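Side-chain contacts in ketosynthase (PDB 6KXD), which forms part of the ketosynthase/chain length factor of a highly reducing type II polyketide synthase and probably takes part in extending the ishigamide acyl chain: residues B[68-73]-B[87-92]; B[93-98]-B[159-164]. All blocks are in the same frame, centred on the assembly; numbering follows the deposited sequence.

Interaction 1: B[68-73]-B[87-92]; sequences PGFDIQ and LTALAL
Phe70 and Ile72 pack against Ala89 and Leu90 where a loop running into helix 72-76 meets helix 86-99, within the thiolase-type fold of the ketoacyl synthases. The junction illustrates a loop held to a helix by apolar contacts: no hydrogen bond crosses between the segments. Its aromatic component is a CH-pi contact: the Leu90 methyl CD2 sits over one face of the Phe70 ring, 3.9 Å from the centroid and 14° off the normal. With CG turned anti to the backbone N (chi1 -170°), Phe70 reaches the helix with its far end, and the ring edge meets Ala89, CE2 lying 4.0 Å from Ala89 CB. Without the ring, as with an alanine here, Leu90 CD2 would probably lose its aromatic platform and a gap would open beside Ala89. Outside the two segments, Arg86 and Val93 also touch the Phe70 side chain. Between the two packing residues, Asp71 is the N-cap of helix 72-76, its OD2 accepting a hydrogen bond from Glu74 N. Aliphatic packing completes the contact, as Ile72 brings three carbons round the small Ala89 methyl, the nearest being Ile72 CG1, 3.6 Å from Ala89 CB.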
loop_
_atom_site.group_PDB
_atom_site.type_symbol
_atom_site.label_atom_id
_atom_site.label_comp_id
_atom_site.label_asym_id
_atom_site.label_seq_id
_atom_site.Cartn_x
_atom_site.Cartn_y
_atom_site.Cartn_z
ATOM N N PRO B 68 -1.307 4.327 -27.053
ATOM C CA PRO B 68 -1.556 3.905 -28.431
ATOM C C PRO B 68 -0.730 2.644 -28.737
ATOM O O PRO B 68 0.433 2.539 -28.302
ATOM C CB PRO B 68 -1.051 5.090 -29.239
ATOM C CG PRO B 68 0.114 5.591 -28.411
ATOM C CD PRO B 68 -0.398 5.483 -26.978
ATOM N N GLY B 69 -1.347 1.702 -29.443
ATOM C CA GLY B 69 -0.643 0.528 -29.951
ATOM C C GLY B 69 -0.280 -0.434 -28.831
ATOM O O GLY B 69 0.727 -1.124 -28.910
ATOM N N PHE B 70 -1.074 -0.448 -27.757
ATOM C CA PHE B 70 -0.712 -1.256 -26.601
ATOM C C PHE B 70 -1.548 -2.530 -26.574
ATOM O O PHE B 70 -2.716 -2.460 -26.326
ATOM C CB PHE B 70 -0.915 -0.532 -25.271
ATOM C CG PHE B 70 -0.313 -1.288 -24.117
ATOM C CD1 PHE B 70 1.053 -1.266 -23.899
ATOM C CD2 PHE B 70 -1.094 -2.047 -23.268
ATOM C CE1 PHE B 70 1.624 -1.958 -22.843
ATOM C CE2 PHE B 70 -0.522 -2.761 -22.222
ATOM C CZ PHE B 70 0.836 -2.720 -22.014
ATOM N N ASP B 71 -0.909 -3.673 -26.841
ATOM C CA ASP B 71 -1.591 -4.941 -26.760
ATOM C C ASP B 71 -0.763 -5.840 -25.854
ATOM O O ASP B 71 0.429 -5.999 -26.070
ATOM C CB ASP B 71 -1.782 -5.583 -28.141
ATOM C CG ASP B 71 -2.356 -6.991 -28.067
ATOM O OD1 ASP B 71 -3.583 -7.110 -27.997
ATOM O OD2 ASP B 71 -1.564 -7.943 -27.936
ATOM N N ILE B 72 -1.418 -6.410 -24.847
ATOM C CA ILE B 72 -0.722 -7.040 -23.779
ATOM C C ILE B 72 0.101 -8.194 -24.347
ATOM O O ILE B 72 1.282 -8.307 -24.039
ATOM C CB ILE B 72 -1.703 -7.471 -22.691
ATOM C CG1 ILE B 72 -2.285 -6.220 -22.012
ATOM C CG2 ILE B 72 -1.068 -8.449 -21.724
ATOM C CD1 ILE B 72 -3.402 -6.539 -21.035
ATOM N N GLN B 73 -0.530 -9.008 -25.186
ATOM C CA GLN B 73 0.128 -10.260 -25.617
ATOM C C GLN B 73 1.227 -9.943 -26.630
ATOM O O GLN B 73 2.257 -10.607 -26.644
ATOM C CB GLN B 73 -0.934 -11.255 -26.085
ATOM C CG GLN B 73 -1.725 -11.842 -24.919
ATOM C CD GLN B 73 -2.345 -13.180 -25.240
ATOM O OE1 GLN B 73 -3.061 -13.294 -26.233
ATOM N NE2 GLN B 73 -2.100 -14.187 -24.391
ATOM N N LEU B 87 -3.207 -3.030 -15.871
ATOM C CA LEU B 87 -2.381 -2.307 -14.930
ATOM C C LEU B 87 -1.047 -3.036 -14.802
ATOM O O LEU B 87 0.037 -2.459 -15.035
ATOM C CB LEU B 87 -3.082 -2.200 -13.579
ATOM C CG LEU B 87 -2.219 -1.608 -12.468
ATOM C CD1 LEU B 87 -1.852 -0.166 -12.811
ATOM C CD2 LEU B 87 -2.937 -1.689 -11.143
ATOM N N THR B 88 -1.145 -4.339 -14.557
ATOM C CA THR B 88 0.034 -5.148 -14.445
ATOM C C THR B 88 0.822 -5.075 -15.738
ATOM O O THR B 88 2.076 -4.957 -15.693
ATOM C CB THR B 88 -0.267 -6.599 -14.087
ATOM O OG1 THR B 88 -0.758 -6.684 -12.751
ATOM C CG2 THR B 88 0.966 -7.475 -14.219
ATOM N N ALA B 89 0.134 -5.187 -16.859
ATOM C CA ALA B 89 0.821 -5.193 -18.151
ATOM C C ALA B 89 1.600 -3.898 -18.337
ATOM O O ALA B 89 2.748 -3.908 -18.774
ATOM C CB ALA B 89 -0.162 -5.385 -19.270
ATOM N N LEU B 90 0.971 -2.777 -17.988
ATOM C CA LEU B 90 1.663 -1.515 -18.165
ATOM C C LEU B 90 2.926 -1.444 -17.315
ATOM O O LEU B 90 3.960 -0.897 -17.761
ATOM C CB LEU B 90 0.730 -0.392 -17.752
ATOM C CG LEU B 90 -0.422 -0.156 -18.714
ATOM C CD1 LEU B 90 -1.434 0.703 -17.996
ATOM C CD2 LEU B 90 0.038 0.463 -20.004
ATOM N N ALA B 91 2.816 -1.894 -16.062
ATOM C CA ALA B 91 3.920 -1.915 -15.131
ATOM C C ALA B 91 5.026 -2.793 -15.697
ATOM O O ALA B 91 6.222 -2.440 -15.607
ATOM C CB ALA B 91 3.512 -2.425 -13.782
ATOM N N LEU B 92 4.628 -3.940 -16.267
ATOM C CA LEU B 92 5.674 -4.909 -16.732
ATOM C C LEU B 92 6.424 -4.320 -17.918
ATOM O O LEU B 92 7.651 -4.434 -17.952
ATOM C CB LEU B 92 5.078 -6.261 -17.100
ATOM C CG LEU B 92 4.498 -7.046 -15.927
ATOM C CD1 LEU B 92 3.975 -8.409 -16.369
ATOM C CD2 LEU B 92 5.488 -7.201 -14.809
#

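Interaction 2: B[93-98]-B[159-164]; sequences VASDGL and GATAIR
Asp96 and Arg164 form a bidentate, side-on salt bridge across the packed helices 86-99 and 156-165, in the thiolase-type fold of the ketoacyl synthases. The local axes approach to 10.3 Å and cross at -47°, and the interface combines buried Ser95 and Thr161 with a partly exposed charged pair. The apolar part is compact. Ser95 CB lies 3.6 Å from Thr161 CG2, while both hydroxyls find partners beyond the two segments: Ser95 OG is hydrogen-bonded to Leu92 O and to His165 NE2, and Thr161 OG1 to Ala157 O. These bonds satisfy the buried polar atoms without a hydroxyl-to-hydroxyl link across the helices. Helix 156-165 also packs against the neighbouring subunit, Ile163 touching Ala267 of that chain. The ionic part depends on a long reach. Arg164 leaves its helix with CG anti to the backbone N (chi1 -175°) and stays extended to NE, bringing the side edge of the guanidinium to the carboxylate. The two planes are 26° apart, yet both N-H groups point nearly straight at their acceptors, which lie close to the guanidinium plane. Arg164 NE meets Asp96 OD1 at 2.8 Å, on the syn side but tilted from the carboxylate plane; Arg164 NH2 reaches the syn lone pair of Asp96 OD2, also at 2.8 Å.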
loop_
_atom_site.group_PDB
_atom_site.type_symbol
_atom_site.label_atom_id
_atom_site.label_comp_id
_atom_site.label_asym_id
_atom_site.label_seq_id
_atom_site.Cartn_x
_atom_site.Cartn_y
_atom_site.Cartn_z
ATOM N N VAL B 93 5.682 -3.726 -18.842
ATOM C CA VAL B 93 6.299 -3.148 -20.011
ATOM C C VAL B 93 7.191 -2.000 -19.552
ATOM O O VAL B 93 8.314 -1.886 -19.970
ATOM C CB VAL B 93 5.288 -2.695 -21.064
ATOM C CG1 VAL B 93 6.020 -1.966 -22.200
ATOM C CG2 VAL B 93 4.511 -3.873 -21.616
ATOM N N ALA B 94 6.730 -1.242 -18.566
ATOM C CA ALA B 94 7.560 -0.164 -18.106
ATOM C C ALA B 94 8.836 -0.715 -17.461
ATOM O O ALA B 94 9.916 -0.118 -17.594
ATOM C CB ALA B 94 6.800 0.726 -17.159
ATOM N N SER B 95 8.711 -1.836 -16.722
ATOM C CA SER B 95 9.842 -2.413 -16.012
ATOM C C SER B 95 10.923 -2.824 -17.006
ATOM O O SER B 95 12.074 -2.721 -16.669
ATOM C CB SER B 95 9.484 -3.554 -15.091
ATOM O OG SER B 95 9.088 -4.719 -15.769
ATOM N N ASP B 96 10.500 -3.386 -18.127
ATOM C CA ASP B 96 11.408 -3.796 -19.186
ATOM C C ASP B 96 12.166 -2.591 -19.750
ATOM O O ASP B 96 13.380 -2.678 -19.957
ATOM C CB ASP B 96 10.654 -4.481 -20.313
ATOM C CG ASP B 96 10.326 -5.933 -20.014
ATOM O OD1 ASP B 96 10.525 -6.358 -18.857
ATOM O OD2 ASP B 96 9.831 -6.597 -20.943
ATOM N N GLY B 97 11.458 -1.480 -19.971
ATOM C CA GLY B 97 12.087 -0.227 -20.452
ATOM C C GLY B 97 13.116 0.274 -19.463
ATOM O O GLY B 97 14.128 0.864 -19.833
ATOM N N LEU B 98 12.862 0.055 -18.168
ATOM C CA LEU B 98 13.729 0.544 -17.156
ATOM C C LEU B 98 14.980 -0.325 -17.041
ATOM O O LEU B 98 16.052 0.202 -16.990
ATOM C CB LEU B 98 13.009 0.605 -15.822
ATOM C CG LEU B 98 13.788 1.304 -14.726
ATOM C CD1 LEU B 98 13.925 2.777 -15.081
ATOM C CD2 LEU B 98 13.098 1.098 -13.391
ATOM N N GLY B 159 4.435 -7.239 -7.582
ATOM C CA GLY B 159 4.801 -8.641 -7.439
ATOM C C GLY B 159 5.166 -9.264 -8.772
ATOM O O GLY B 159 6.159 -10.017 -8.859
ATOM N N ALA B 160 4.360 -8.979 -9.799
ATOM C CA ALA B 160 4.619 -9.464 -11.163
ATOM C C ALA B 160 5.967 -8.941 -11.667
ATOM O O ALA B 160 6.713 -9.670 -12.365
ATOM C CB ALA B 160 3.538 -9.090 -12.130
ATOM N N THR B 161 6.251 -7.675 -11.372
ATOM C CA THR B 161 7.527 -7.067 -11.791
ATOM C C THR B 161 8.668 -7.870 -11.191
ATOM O O THR B 161 9.664 -8.175 -11.865
ATOM C CB THR B 161 7.557 -5.595 -11.373
ATOM O OG1 THR B 161 6.443 -4.953 -11.972
ATOM C CG2 THR B 161 8.823 -4.893 -11.784
ATOM N N ALA B 162 8.511 -8.240 -9.928
ATOM C CA ALA B 162 9.534 -9.009 -9.197
ATOM C C ALA B 162 9.683 -10.409 -9.773
ATOM O O ALA B 162 10.831 -10.883 -9.891
ATOM C CB ALA B 162 9.204 -9.050 -7.745
ATOM N N ILE B 163 8.566 -11.032 -10.156
ATOM C CA ILE B 163 8.613 -12.382 -10.757
ATOM C C ILE B 163 9.364 -12.254 -12.072
ATOM O O ILE B 163 10.271 -13.012 -12.338
ATOM C CB ILE B 163 7.219 -12.984 -10.966
ATOM C CG1 ILE B 163 6.606 -13.345 -9.609
ATOM C CG2 ILE B 163 7.220 -14.178 -11.928
ATOM C CD1 ILE B 163 5.125 -13.533 -9.688
ATOM N N ARG B 164 8.976 -11.241 -12.852
ATOM C CA ARG B 164 9.500 -11.036 -14.180
ATOM C C ARG B 164 11.029 -10.833 -14.162
ATOM O O ARG B 164 11.684 -11.372 -15.004
ATOM C CB ARG B 164 8.817 -9.852 -14.851
ATOM C CG ARG B 164 9.248 -9.658 -16.294
ATOM C CD ARG B 164 8.394 -8.611 -16.955
ATOM N NE ARG B 164 8.694 -8.471 -18.364
ATOM C CZ ARG B 164 8.213 -9.251 -19.286
ATOM N NH1 ARG B 164 7.496 -10.304 -18.920
ATOM N NH2 ARG B 164 8.501 -9.030 -20.548
#

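Both contacts draw on helix 86-99, interaction 1 on its first half and interaction 2 on its second, with centres about 11 Å apart. They come in series along the chain: both segments of interaction 1 precede those of interaction 2, and all four belong to the N-terminal ketoacyl synthase domain. Direct packing joins them, since Leu92 CD2 lies 3.6 Å from Thr161 N and Phe70 CE1 is 3.7 Å from Val93 CG2. On strand 229-240, Ala94 and Leu98 add further packing. Helix 86-99 thus packs against the 68-73 loop, strand 229-240 and helix 156-165, tying together parts of the chain that are far apart in sequence.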